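Local coordinates for mandelate racemase / muconate lactonizing enzyme, C-terminal domain protein (Pseudovibrio sp. JE062, PDB 4JHM) that is of unknown function but belongs to the enolase superfamily, in which an N-terminal capping domain packs against a TIM-barrel domain, at residues N37-L42 and Y303-A308; R64-S69 and L101-P106; H247-L252 and A273-G278; Q255-A260 and S267-D272; T280-C285 and K294-Q299. One frame throughout, in Å; residues are numbered along the deposited sequence.

Interaction 1 of 5, residues N37-L42 and Y303-A308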
# COMPACT_ATOMS: atom_id res chain seq x y z
N ASN A 37 35.02 23.56 20.57
CA ASN A 37 35.43 22.19 20.32
C ASN A 37 35.54 21.44 21.64
O ASN A 37 36.10 21.97 22.60
CB ASN A 37 36.76 22.16 19.58
CG ASN A 37 37.06 20.82 18.94
OD1 ASN A 37 36.35 19.84 19.15
ND2 ASN A 37 38.13 20.76 18.16
N ASN A 38 34.99 20.23 21.69
CA ASN A 38 35.05 19.40 22.88
C ASN A 38 35.96 18.20 22.65
O ASN A 38 35.69 17.38 21.78
CB ASN A 38 33.66 18.91 23.25
CG ASN A 38 32.68 20.05 23.43
OD1 ASN A 38 32.76 20.80 24.41
ND2 ASN A 38 31.75 20.19 22.49
N ILE A 39 37.03 18.10 23.42
CA ILE A 39 37.99 17.03 23.22
C ILE A 39 38.02 16.06 24.39
O ILE A 39 38.13 16.46 25.54
CB ILE A 39 39.40 17.57 22.98
CG1 ILE A 39 39.48 18.25 21.62
CG2 ILE A 39 40.42 16.45 23.06
CD1 ILE A 39 40.80 18.95 21.35
N VAL A 40 37.93 14.77 24.06
CA VAL A 40 38.12 13.70 25.03
C VAL A 40 39.45 13.02 24.76
O VAL A 40 39.67 12.48 23.67
CB VAL A 40 37.02 12.63 24.91
CG1 VAL A 40 37.30 11.48 25.86
CG2 VAL A 40 35.65 13.23 25.20
N ARG A 41 40.35 13.05 25.74
CA ARG A 41 41.63 12.37 25.62
C ARG A 41 41.69 11.19 26.60
O ARG A 41 41.69 11.39 27.81
CB ARG A 41 42.79 13.32 25.89
CG ARG A 41 44.05 12.97 25.11
CD ARG A 41 45.30 12.99 25.96
NE ARG A 41 45.81 14.34 26.18
CZ ARG A 41 47.08 14.62 26.46
NH1 ARG A 41 47.98 13.64 26.55
NH2 ARG A 41 47.47 15.87 26.65
N LEU A 42 41.75 9.98 26.07
CA LEU A 42 41.78 8.78 26.90
C LEU A 42 43.21 8.28 27.06
O LEU A 42 43.99 8.28 26.11
CB LEU A 42 40.94 7.67 26.27
CG LEU A 42 39.45 7.96 26.04
CD1 LEU A 42 38.83 6.85 25.21
CD2 LEU A 42 38.71 8.13 27.36
N TYR A 303 36.33 20.76 13.32
CA TYR A 303 37.75 20.79 13.64
C TYR A 303 38.42 19.51 13.16
O TYR A 303 37.76 18.50 12.97
CB TYR A 303 37.95 20.95 15.14
CG TYR A 303 37.46 22.28 15.66
CD1 TYR A 303 38.29 23.39 15.66
CD2 TYR A 303 36.17 22.43 16.13
CE1 TYR A 303 37.85 24.61 16.13
CE2 TYR A 303 35.72 23.64 16.60
CZ TYR A 303 36.57 24.73 16.60
OH TYR A 303 36.12 25.94 17.06
N THR A 304 39.74 19.56 12.99
CA THR A 304 40.47 18.48 12.33
C THR A 304 40.12 17.09 12.86
O THR A 304 40.02 16.13 12.09
CB THR A 304 41.99 18.69 12.38
OG1 THR A 304 42.33 19.43 13.55
CG2 THR A 304 42.46 19.45 11.14
N LEU A 305 39.91 16.98 14.17
CA LEU A 305 39.48 15.72 14.77
C LEU A 305 38.13 15.29 14.22
O LEU A 305 37.94 14.13 13.84
CB LEU A 305 39.43 15.82 16.29
CG LEU A 305 40.70 15.36 16.99
CD1 LEU A 305 40.66 15.72 18.47
CD2 LEU A 305 40.89 13.87 16.81
N THR A 306 37.18 16.22 14.19
CA THR A 306 35.88 15.95 13.58
C THR A 306 36.08 15.61 12.10
O THR A 306 35.44 14.70 11.58
CB THR A 306 34.94 17.17 13.68
OG1 THR A 306 34.44 17.28 15.01
CG2 THR A 306 33.78 17.02 12.71
N GLN A 307 36.98 16.33 11.44
CA GLN A 307 37.25 16.10 10.03
C GLN A 307 37.80 14.70 9.81
O GLN A 307 37.34 13.99 8.92
CB GLN A 307 38.25 17.14 9.51
CG GLN A 307 37.74 18.57 9.55
CD GLN A 307 38.78 19.57 9.08
OE1 GLN A 307 39.52 19.32 8.13
NE2 GLN A 307 38.84 20.72 9.75
N ALA A 308 38.78 14.31 10.61
CA ALA A 308 39.49 13.05 10.42
C ALA A 308 38.60 11.84 10.68
O ALA A 308 38.61 10.88 9.90
CB ALA A 308 40.73 13.00 11.31
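Asn37 lies over one face of the Tyr303 ring, where a strand of the capping domain meets the start of a barrel helix. The asparagine can be followed outward atom by atom. Asn37 CB sits above the outer part of the ring, 3.5 Å from Tyr303 CE2. This is a CH-pi contact: Asn37 CB is 3.7 Å from the ring centroid and 23° off the ring normal, displaced toward the rim. Asn37 CG is anti to the backbone N (chi1 -164°), which carries the amide back across the ring toward its root. Asn37 CG comes to 3.4 Å from Tyr303 CD2. At the tip the branches part. Asn37 OD1 stays 4.0 Å from Tyr303 CD2, while Asn37 ND2 reaches Tyr303 CG and CB. The two side chains therefore run past each other in opposite senses, with amide and ring planes only 16° apart. The amide is nearly parallel to the ring and lies toward its root, and no hydrogen bond joins the two segments.

A second, lighter contact follows along the strand. Ile39 CG1 meets Leu305 CD1 at 4.2 Å, so two apolar branches extend the buried patch to the first turn of the helix.

Tyr303 holds the N-cap position of helix 304-316. Its ring also has an edge-to-face partner in Phe332, and it touches Met55 of strand 50-58. Strand 34-44 is an inner strand of the antiparallel sheet, hydrogen-bonded to strand 8-16 on one flank and strand 50-58 on the other. The contact thus joins the capping-domain sheet to the N-terminal end of helix 304-316.

Interaction 2 of 5, residues R64-S69 and L101-P106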
# COMPACT_ATOMS: atom_id res chain seq x y z
N ARG A 64 29.53 24.96 27.49
CA ARG A 64 29.91 23.96 28.49
C ARG A 64 28.88 22.82 28.57
O ARG A 64 29.02 21.90 29.38
CB ARG A 64 30.08 24.60 29.87
CG ARG A 64 31.06 25.75 29.94
CD ARG A 64 31.09 26.33 31.35
NE ARG A 64 31.68 27.66 31.38
CZ ARG A 64 32.86 27.97 31.92
NH1 ARG A 64 33.29 29.22 31.90
NH2 ARG A 64 33.61 27.03 32.49
N CYS A 65 27.84 22.89 27.74
CA CYS A 65 26.78 21.88 27.72
C CYS A 65 27.32 20.47 27.47
O CYS A 65 27.01 19.54 28.20
CB CYS A 65 25.75 22.21 26.63
SG CYS A 65 24.39 21.02 26.51
N ILE A 66 28.10 20.33 26.40
CA ILE A 66 28.70 19.05 26.06
C ILE A 66 29.69 18.61 27.14
O ILE A 66 29.51 17.57 27.77
CB ILE A 66 29.40 19.12 24.69
CG1 ILE A 66 28.36 19.22 23.57
CG2 ILE A 66 30.30 17.91 24.48
CD1 ILE A 66 27.46 18.01 23.44
N ILE A 67 30.74 19.40 27.37
CA ILE A 67 31.77 19.01 28.34
C ILE A 67 31.18 18.60 29.69
O ILE A 67 31.73 17.74 30.38
CB ILE A 67 32.80 20.13 28.58
CG1 ILE A 67 34.06 19.55 29.23
CG2 ILE A 67 32.20 21.23 29.44
CD1 ILE A 67 35.27 20.46 29.18
N GLU A 68 30.05 19.20 30.05
CA GLU A 68 29.42 18.95 31.34
C GLU A 68 28.57 17.69 31.28
O GLU A 68 28.32 17.05 32.31
CB GLU A 68 28.58 20.16 31.76
CG GLU A 68 28.48 20.35 33.26
CD GLU A 68 29.84 20.36 33.96
OE1 GLU A 68 30.75 21.09 33.50
OE2 GLU A 68 30.00 19.65 34.97
N SER A 69 28.12 17.34 30.08
CA SER A 69 27.44 16.07 29.85
C SER A 69 28.45 14.95 29.93
O SER A 69 28.20 13.91 30.53
CB SER A 69 26.78 16.07 28.47
OG SER A 69 26.32 14.78 28.12
N LEU A 101 23.85 11.40 21.95
CA LEU A 101 24.85 10.75 21.10
C LEU A 101 26.01 11.69 20.76
O LEU A 101 27.16 11.25 20.67
CB LEU A 101 24.19 10.22 19.82
CG LEU A 101 23.09 9.17 20.04
CD1 LEU A 101 22.36 8.85 18.74
CD2 LEU A 101 23.66 7.90 20.63
N PRO A 102 25.72 12.98 20.58
CA PRO A 102 26.79 13.96 20.35
C PRO A 102 27.82 13.96 21.47
O PRO A 102 29.02 14.01 21.21
CB PRO A 102 26.05 15.30 20.32
CG PRO A 102 24.67 14.95 19.87
CD PRO A 102 24.38 13.59 20.44
N ALA A 103 27.35 13.90 22.71
CA ALA A 103 28.23 13.93 23.87
C ALA A 103 29.00 12.62 24.04
O ALA A 103 30.04 12.59 24.69
CB ALA A 103 27.43 14.24 25.13
N LYS A 104 28.49 11.55 23.44
CA LYS A 104 29.10 10.23 23.59
C LYS A 104 30.00 9.86 22.41
O LYS A 104 30.87 8.99 22.53
CB LYS A 104 28.02 9.16 23.76
CG LYS A 104 27.14 9.36 24.98
CD LYS A 104 25.85 8.55 24.90
CE LYS A 104 24.96 8.79 26.10
NZ LYS A 104 23.67 8.06 26.00
N SER A 105 29.81 10.53 21.28
CA SER A 105 30.55 10.22 20.06
C SER A 105 32.07 10.30 20.22
O SER A 105 32.79 9.45 19.71
CB SER A 105 30.10 11.12 18.91
OG SER A 105 28.77 10.82 18.51
N PRO A 106 32.56 11.32 20.93
CA PRO A 106 34.02 11.45 21.08
C PRO A 106 34.66 10.30 21.87
O PRO A 106 35.81 9.95 21.63
CB PRO A 106 34.19 12.77 21.84
CG PRO A 106 32.89 13.50 21.68
CD PRO A 106 31.84 12.43 21.58
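Ile66 and Ser69 of helix 65-73 meet Ala103 of helix 100-119 in a helix-helix packing inside the capping domain. This domain pairs an antiparallel sheet with a group of helices, as in other enolase superfamily members. The two short helix segments approach to 9.3 Å between axes and cross at -67°.

The apolar part centres on the end of Ile66. Its CG1 branch is anti to the carbonyl carbon (chi1 -71°) and carries CD1 to the second helix. There Ile66 CD1 lies 4.1 Å from Ala103 CB and 4.4 Å from Pro102 CB. The methyl of Ala103 meets both Ile66 and Ser69. Ile66 also touches Thr54 and Ser56 of strand 50-58, so it packs on the sheet as well as on the helix. Trp98 of a second subunit packs on the same isoleucine.

Polar groups contribute without bonding across the contact. Ser69 OG sits 3.2 Å from Ala103 CB as a van der Waals neighbour. Its hydrogen-bond partner is Thr97 OG1. This bond ties helix 65-73 to the residues just before helix 100-119.

Within segment 101-106 the helix is kinked at Pro106, whose N, lacking a hydrogen, makes no bond to the preceding turn. A side chain bridges this region. Ser105 OG donates to Leu101 O at 2.7 Å and also takes the backbone N-H of Gly277 from the barrel domain. In the bond to Leu101 O the hydroxyl stands above the carbonyl plane, 46° out of it.

Interaction 3 of 5, residues H247-L252 and A273-G278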
# COMPACT_ATOMS: atom_id res chain seq x y z
N HIS A 247 19.56 17.15 6.89
CA HIS A 247 20.40 18.11 7.60
C HIS A 247 21.53 17.38 8.31
O HIS A 247 22.58 17.95 8.58
CB HIS A 247 19.55 18.90 8.60
CG HIS A 247 20.34 19.78 9.51
ND1 HIS A 247 20.63 21.09 9.21
CD2 HIS A 247 20.91 19.54 10.72
CE1 HIS A 247 21.34 21.62 10.19
NE2 HIS A 247 21.53 20.70 11.11
N GLY A 248 21.29 16.11 8.63
CA GLY A 248 22.34 15.21 9.10
C GLY A 248 22.58 15.21 10.60
O GLY A 248 23.50 14.54 11.08
N ASN A 249 21.75 15.95 11.34
CA ASN A 249 21.93 16.08 12.78
C ASN A 249 20.65 15.87 13.56
O ASN A 249 20.57 16.20 14.74
CB ASN A 249 22.49 17.46 13.12
CG ASN A 249 23.83 17.72 12.47
OD1 ASN A 249 24.85 17.14 12.86
ND2 ASN A 249 23.84 18.59 11.48
N CYS A 250 19.64 15.31 12.91
CA CYS A 250 18.36 15.11 13.56
C CYS A 250 18.00 13.63 13.68
O CYS A 250 17.75 13.14 14.77
CB CYS A 250 17.29 15.89 12.81
SG CYS A 250 17.69 17.65 12.65
N LEU A 251 17.99 12.92 12.55
CA LEU A 251 17.74 11.48 12.54
C LEU A 251 19.05 10.71 12.61
O LEU A 251 19.78 10.63 11.62
CB LEU A 251 16.96 11.09 11.28
CG LEU A 251 15.67 11.87 11.02
CD1 LEU A 251 14.80 11.16 9.99
CD2 LEU A 251 14.89 12.07 12.30
N LEU A 252 19.35 10.14 13.78
CA LEU A 252 20.68 9.61 14.07
C LEU A 252 20.76 8.10 14.30
O LEU A 252 21.86 7.52 14.31
CB LEU A 252 21.24 10.32 15.31
CG LEU A 252 21.10 11.84 15.40
CD1 LEU A 252 21.95 12.37 16.54
CD2 LEU A 252 21.49 12.52 14.09
N ALA A 273 30.12 11.35 12.36
CA ALA A 273 30.59 10.39 13.34
C ALA A 273 30.57 11.01 14.73
O ALA A 273 30.36 10.31 15.72
CB ALA A 273 32.00 9.94 12.98
N THR A 274 30.77 12.32 14.80
CA THR A 274 30.84 13.03 16.08
C THR A 274 29.46 13.39 16.61
O THR A 274 29.34 14.15 17.57
CB THR A 274 31.63 14.33 15.94
OG1 THR A 274 30.94 15.23 15.06
CG2 THR A 274 33.02 14.06 15.39
N VAL A 275 28.41 12.86 15.98
CA VAL A 275 27.04 13.15 16.39
C VAL A 275 26.22 11.88 16.60
O VAL A 275 25.49 11.76 17.59
CB VAL A 275 26.32 14.05 15.37
CG1 VAL A 275 24.83 14.08 15.64
CG2 VAL A 275 26.88 15.46 15.40
N CYS A 276 26.33 10.93 15.67
CA CYS A 276 25.44 9.76 15.69
C CYS A 276 25.91 8.63 16.60
O CYS A 276 25.29 7.57 16.64
CB CYS A 276 25.23 9.23 14.27
SG CYS A 276 26.70 8.56 13.46
N GLY A 277 27.00 8.84 17.33
CA GLY A 277 27.48 7.83 18.27
C GLY A 277 28.90 7.34 18.01
O GLY A 277 29.32 6.33 18.57
N GLY A 278 29.62 8.05 17.15
CA GLY A 278 31.02 7.73 16.88
C GLY A 278 31.25 6.83 15.68
O GLY A 278 30.31 6.48 14.96
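Leu252 and Val275 form the tight part of this contact between two loops of the barrel domain. Leu252 CD1 lies 3.5 Å from Val275 CG1, and its other methyl, CD2, is 4.0 Å from the same Val275 CG1. A single valine methyl therefore faces the fork of the leucine. The side chains cross at about a right angle. Val275 CG1 is anti to the backbone N (chi1 167°), while its CG2 branch is directed toward Asn249. The chain of Leu252 is also close to the next residue: Leu252 CB and Cys276 CB are 4.3 Å apart, and Leu252 O lies 3.8 Å from Cys276 CB. Val275 and Cys276 are buried.

The other part is looser. Asn249 OD1 touches Val275 CG2 at 3.7 Å, a polar atom beside a methyl, and the two side chains again cross nearly at right angles. The amide nitrogen finds its partner elsewhere: Asn249 ND2 is hydrogen-bonded to Gln299 OE1. Asn249 and Leu252 are both partly exposed, so the first loop forms the more open side. No hydrogen bond links the two segments.

Segment 247-252 leads from strand 243-245 to helix 254-262. Segment 273-278 leads into helix 279-291, with Gly278 at its N-cap. In TIM barrels, loops that follow the strands line the C-terminal mouth. Here they face the capping domain: Leu252 touches Leu101, and Thr274 touches Ile109, both on helix 100-119. Trp98 of a second subunit packs on Val275.

Interaction 4 of 5, residues Q255-A260 and S267-D272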
# COMPACT_ATOMS: atom_id res chain seq x y z
N GLN A 255 17.96 2.72 12.97
CA GLN A 255 16.57 2.47 12.60
C GLN A 255 16.02 3.64 11.80
O GLN A 255 15.40 3.45 10.75
CB GLN A 255 15.69 2.24 13.83
CG GLN A 255 16.07 1.05 14.69
CD GLN A 255 17.26 1.33 15.58
OE1 GLN A 255 18.40 1.23 15.14
NE2 GLN A 255 17.01 1.69 16.83
N GLU A 256 16.24 4.86 12.30
CA GLU A 256 15.74 6.05 11.62
C GLU A 256 16.27 6.14 10.20
O GLU A 256 15.50 6.39 9.26
CB GLU A 256 16.11 7.31 12.40
CG GLU A 256 15.12 7.68 13.50
CD GLU A 256 15.66 8.73 14.45
OE1 GLU A 256 16.69 8.47 15.11
OE2 GLU A 256 15.04 9.81 14.56
N VAL A 257 17.57 5.95 10.04
CA VAL A 257 18.21 5.92 8.73
C VAL A 257 17.61 4.81 7.87
O VAL A 257 17.34 4.99 6.68
CB VAL A 257 19.72 5.66 8.85
CG1 VAL A 257 20.31 5.27 7.49
CG2 VAL A 257 20.43 6.88 9.42
N THR A 258 17.41 3.65 8.49
CA THR A 258 16.88 2.50 7.78
C THR A 258 15.50 2.81 7.23
O THR A 258 15.20 2.54 6.07
CB THR A 258 16.81 1.27 8.70
OG1 THR A 258 18.15 0.81 8.95
CG2 THR A 258 15.98 0.16 8.06
N HIS A 259 14.66 3.39 8.08
CA HIS A 259 13.30 3.73 7.72
C HIS A 259 13.24 4.78 6.60
O HIS A 259 12.43 4.67 5.68
CB HIS A 259 12.57 4.26 8.95
CG HIS A 259 11.14 4.62 8.69
ND1 HIS A 259 10.76 5.89 8.32
CD2 HIS A 259 10.01 3.88 8.72
CE1 HIS A 259 9.45 5.92 8.15
NE2 HIS A 259 8.97 4.71 8.39
N ALA A 260 14.10 5.79 6.70
CA ALA A 260 14.12 6.89 5.73
C ALA A 260 14.42 6.38 4.33
O ALA A 260 13.72 6.69 3.37
CB ALA A 260 15.15 7.93 6.14
N SER A 267 17.83 10.69 -0.96
CA SER A 267 18.63 10.20 -2.08
C SER A 267 20.01 9.72 -1.60
O SER A 267 20.73 9.03 -2.32
CB SER A 267 18.82 11.30 -3.12
OG SER A 267 17.59 11.91 -3.44
N ASP A 268 20.37 10.11 -0.39
CA ASP A 268 21.58 9.63 0.27
C ASP A 268 21.32 9.58 1.76
O ASP A 268 20.18 9.72 2.20
CB ASP A 268 22.77 10.55 -0.03
CG ASP A 268 22.55 11.99 0.42
OD1 ASP A 268 21.86 12.21 1.45
OD2 ASP A 268 23.07 12.90 -0.25
N VAL A 269 22.37 9.36 2.55
CA VAL A 269 22.24 9.53 3.99
C VAL A 269 23.40 10.38 4.45
O VAL A 269 24.52 10.26 3.95
CB VAL A 269 22.14 8.19 4.75
CG1 VAL A 269 22.42 7.02 3.83
CG2 VAL A 269 23.06 8.18 5.97
N ARG A 270 23.12 11.26 5.40
CA ARG A 270 24.11 12.22 5.86
C ARG A 270 24.23 12.12 7.36
O ARG A 270 23.28 12.41 8.09
CB ARG A 270 23.71 13.63 5.45
CG ARG A 270 24.49 14.73 6.15
CD ARG A 270 24.04 16.09 5.66
NE ARG A 270 23.91 16.07 4.21
CZ ARG A 270 24.93 16.17 3.37
NH1 ARG A 270 26.16 16.32 3.85
NH2 ARG A 270 24.73 16.12 2.06
N GLN A 271 25.39 11.67 7.82
CA GLN A 271 25.65 11.51 9.23
C GLN A 271 27.00 12.09 9.54
O GLN A 271 27.82 12.30 8.65
CB GLN A 271 25.65 10.04 9.61
CG GLN A 271 24.31 9.35 9.44
CD GLN A 271 23.36 9.64 10.57
OE1 GLN A 271 22.86 10.76 10.70
NE2 GLN A 271 23.10 8.63 11.40
N ASP A 272 27.23 12.34 10.82
CA ASP A 272 28.49 12.81 11.32
C ASP A 272 28.89 11.85 12.42
O ASP A 272 28.09 11.53 13.30
CB ASP A 272 28.33 14.23 11.86
CG ASP A 272 29.65 14.88 12.23
OD1 ASP A 272 30.67 14.16 12.36
OD2 ASP A 272 29.67 16.12 12.40
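Val257 has CG1 anti to its backbone N (chi1 165°), directed to Val269, and CG2 anti to the carbonyl carbon, directed to Gln271. Gln271 answers with CG anti to the carbonyl carbon and a bend at chi2 (-80°), which brings its CD beside Val257 CG2. This is helix-on-barrel packing within the TIM-barrel domain: helix 254-262 lies against the extended run that follows it in the chain. That run is tied in by backbone hydrogen bonds, Ser267 with Ile244, Val269 with Asn295 and Gln271 with Gln299.

The methyls have separate tasks. CG2 meets the glutamine, with Val257 CG2 at 4.2 Å from Gln271 CD, and the two side chains cross obliquely. CG1 faces Val269, two residues earlier on the run. Val257 thus bridges two side chains that point to the same side of the extended backbone. All three residues are buried, and no hydrogen bond joins the segments.

Helix 279-291 closes in on the same residues, through Ala289 on Val269 and Cys285 on Gln271. The purely apolar pair is a methyl-to-methyl contact, Val257 CG1 to Val269 CG2 at 4.3 Å.

Interaction 5 of 5, residues T280-C285 and K294-Q299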
# COMPACT_ATOMS: atom_id res chain seq x y z
N THR A 280 31.91 3.70 15.45
CA THR A 280 31.14 2.47 15.56
C THR A 280 29.81 2.53 14.80
O THR A 280 29.41 1.55 14.17
CB THR A 280 30.83 2.17 17.03
OG1 THR A 280 32.01 1.67 17.68
CG2 THR A 280 29.69 1.17 17.17
N GLN A 281 29.13 3.67 14.87
CA GLN A 281 27.80 3.79 14.31
C GLN A 281 27.82 4.31 12.88
O GLN A 281 27.09 3.82 12.03
CB GLN A 281 26.94 4.70 15.19
CG GLN A 281 26.76 4.19 16.61
CD GLN A 281 25.93 2.92 16.67
OE1 GLN A 281 26.46 1.83 16.87
NE2 GLN A 281 24.63 3.06 16.46
N LEU A 282 28.63 5.33 12.63
CA LEU A 282 28.72 5.88 11.28
C LEU A 282 28.99 4.72 10.35
O LEU A 282 28.24 4.48 9.41
CB LEU A 282 29.85 6.90 11.16
CG LEU A 282 30.00 7.51 9.76
CD1 LEU A 282 28.77 8.33 9.39
CD2 LEU A 282 31.25 8.37 9.68
N ASN A 283 30.06 4.00 10.67
CA ASN A 283 30.48 2.84 9.91
C ASN A 283 29.31 1.96 9.48
O ASN A 283 29.23 1.54 8.33
CB ASN A 283 31.46 2.02 10.76
CG ASN A 283 32.10 0.89 9.99
OD1 ASN A 283 32.84 1.11 9.04
ND2 ASN A 283 31.81 -0.33 10.40
N LYS A 284 28.40 1.69 10.41
CA LYS A 284 27.25 0.86 10.11
C LYS A 284 26.30 1.55 9.13
O LYS A 284 25.75 0.92 8.24
CB LYS A 284 26.51 0.49 11.39
CG LYS A 284 27.31 -0.41 12.31
CD LYS A 284 26.61 -0.60 13.65
CE LYS A 284 27.48 -1.36 14.63
NZ LYS A 284 26.92 -1.25 16.01
N CYS A 285 26.11 2.86 9.30
CA CYS A 285 25.23 3.62 8.43
C CYS A 285 25.68 3.54 6.97
O CYS A 285 24.85 3.52 6.06
CB CYS A 285 25.15 5.08 8.88
SG CYS A 285 24.25 5.31 10.43
N LYS A 294 22.81 3.36 -2.04
CA LYS A 294 23.01 4.79 -1.98
C LYS A 294 24.28 5.15 -1.20
O LYS A 294 24.85 4.31 -0.50
CB LYS A 294 21.80 5.48 -1.34
CG LYS A 294 20.47 5.04 -1.91
CD LYS A 294 19.38 6.09 -1.77
CE LYS A 294 18.02 5.44 -1.97
NZ LYS A 294 16.95 6.39 -2.37
N ASN A 295 24.69 6.41 -1.32
CA ASN A 295 25.89 6.90 -0.67
C ASN A 295 25.62 7.54 0.68
O ASN A 295 24.48 7.92 0.98
CB ASN A 295 26.58 7.92 -1.57
CG ASN A 295 27.12 7.30 -2.84
OD1 ASN A 295 27.27 6.09 -2.93
ND2 ASN A 295 27.43 8.13 -3.82
N LEU A 296 26.66 7.64 1.49
CA LEU A 296 26.59 8.35 2.75
C LEU A 296 27.53 9.54 2.66
O LEU A 296 28.73 9.40 2.87
CB LEU A 296 27.00 7.44 3.91
CG LEU A 296 26.63 7.95 5.31
CD1 LEU A 296 26.83 6.88 6.37
CD2 LEU A 296 27.41 9.20 5.69
N GLU A 297 27.00 10.71 2.35
CA GLU A 297 27.81 11.92 2.25
C GLU A 297 28.06 12.47 3.64
O GLU A 297 27.15 13.00 4.28
CB GLU A 297 27.11 12.96 1.37
CG GLU A 297 26.84 12.47 -0.04
CD GLU A 297 28.09 11.96 -0.74
OE1 GLU A 297 29.18 12.53 -0.52
OE2 GLU A 297 27.99 10.99 -1.53
N ILE A 298 29.29 12.35 4.11
CA ILE A 298 29.65 12.70 5.48
C ILE A 298 29.53 14.19 5.75
O ILE A 298 29.84 15.02 4.90
CB ILE A 298 31.09 12.28 5.84
CG1 ILE A 298 32.09 12.80 4.80
CG2 ILE A 298 31.20 10.77 5.97
CD1 ILE A 298 33.54 12.50 5.12
N GLN A 299 29.07 14.51 6.95
CA GLN A 299 29.13 15.86 7.44
C GLN A 299 30.43 15.98 8.22
O GLN A 299 30.47 15.72 9.42
CB GLN A 299 27.93 16.14 8.33
CG GLN A 299 28.03 17.42 9.13
CD GLN A 299 26.69 18.07 9.34
OE1 GLN A 299 26.25 18.26 10.47
NE2 GLN A 299 26.02 18.40 8.24
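Leu296 points its side chain at helix 279-291 and meets two residues three positions apart, Leu282 and Cys285. Its CG is anti to the backbone N (chi1 -165°), which directs its methyls to these two residues. The methyls then divide. Leu296 CD1 lies 3.5 Å from Cys285 CB and 3.9 Å from Leu282 CD1. Leu296 CD2 is 4.0 Å from the same methyl, Leu282 CD1. The two leucines pass each other at a slant, with Leu282 CD1 set against the fork of Leu296.

Leu282 also has CG anti to the backbone N (chi1 179°), and its second methyl serves another neighbour. Leu282 CD2 approaches Ile298 CG2 at 4.4 Å, a lighter contact. One helix residue thus touches two residues of the extended segment.

This is packing of an outer helix on the outward face of the TIM-barrel wall. Segment 294-299 runs beside 267-272, and on its other flank Leu296 is backbone-bonded with Asn319. Helix 304-316 adds Asn310, which touches both Leu282 and Ile298.

Elsewhere on the helix segment the contacts are polar. Lys284 NZ donates to Gln281 OE1 at 3.2 Å, tilted 23° from the carbonyl plane. Lys284 NZ has a second bond to Gln86 OE1 of helix 85-92, and the lysine packs on Ala287 of a third subunit.

How the interactions relate
Interaction 1 starts nearest the N terminus, and its return at 303-308 closes a long loop that holds the other four contacts. Interaction 2 comes first within it, a short closure inside the capping domain. Interaction 3 then opens at 247-252 and closes at 273-278, with interaction 4 wholly enclosed. Interaction 5 follows in series. None of the loops cross. Interactions 1 and 2 meet through Val40 and Pro106. Ser105 and Gly277 join interaction 2 to interaction 3, linking capping domain and barrel, as interaction 1 does elsewhere. Interactions 4 and 5 share backbone bonds between 267-272 and 294-299, and Asn249 with Gln299 ties in interaction 3.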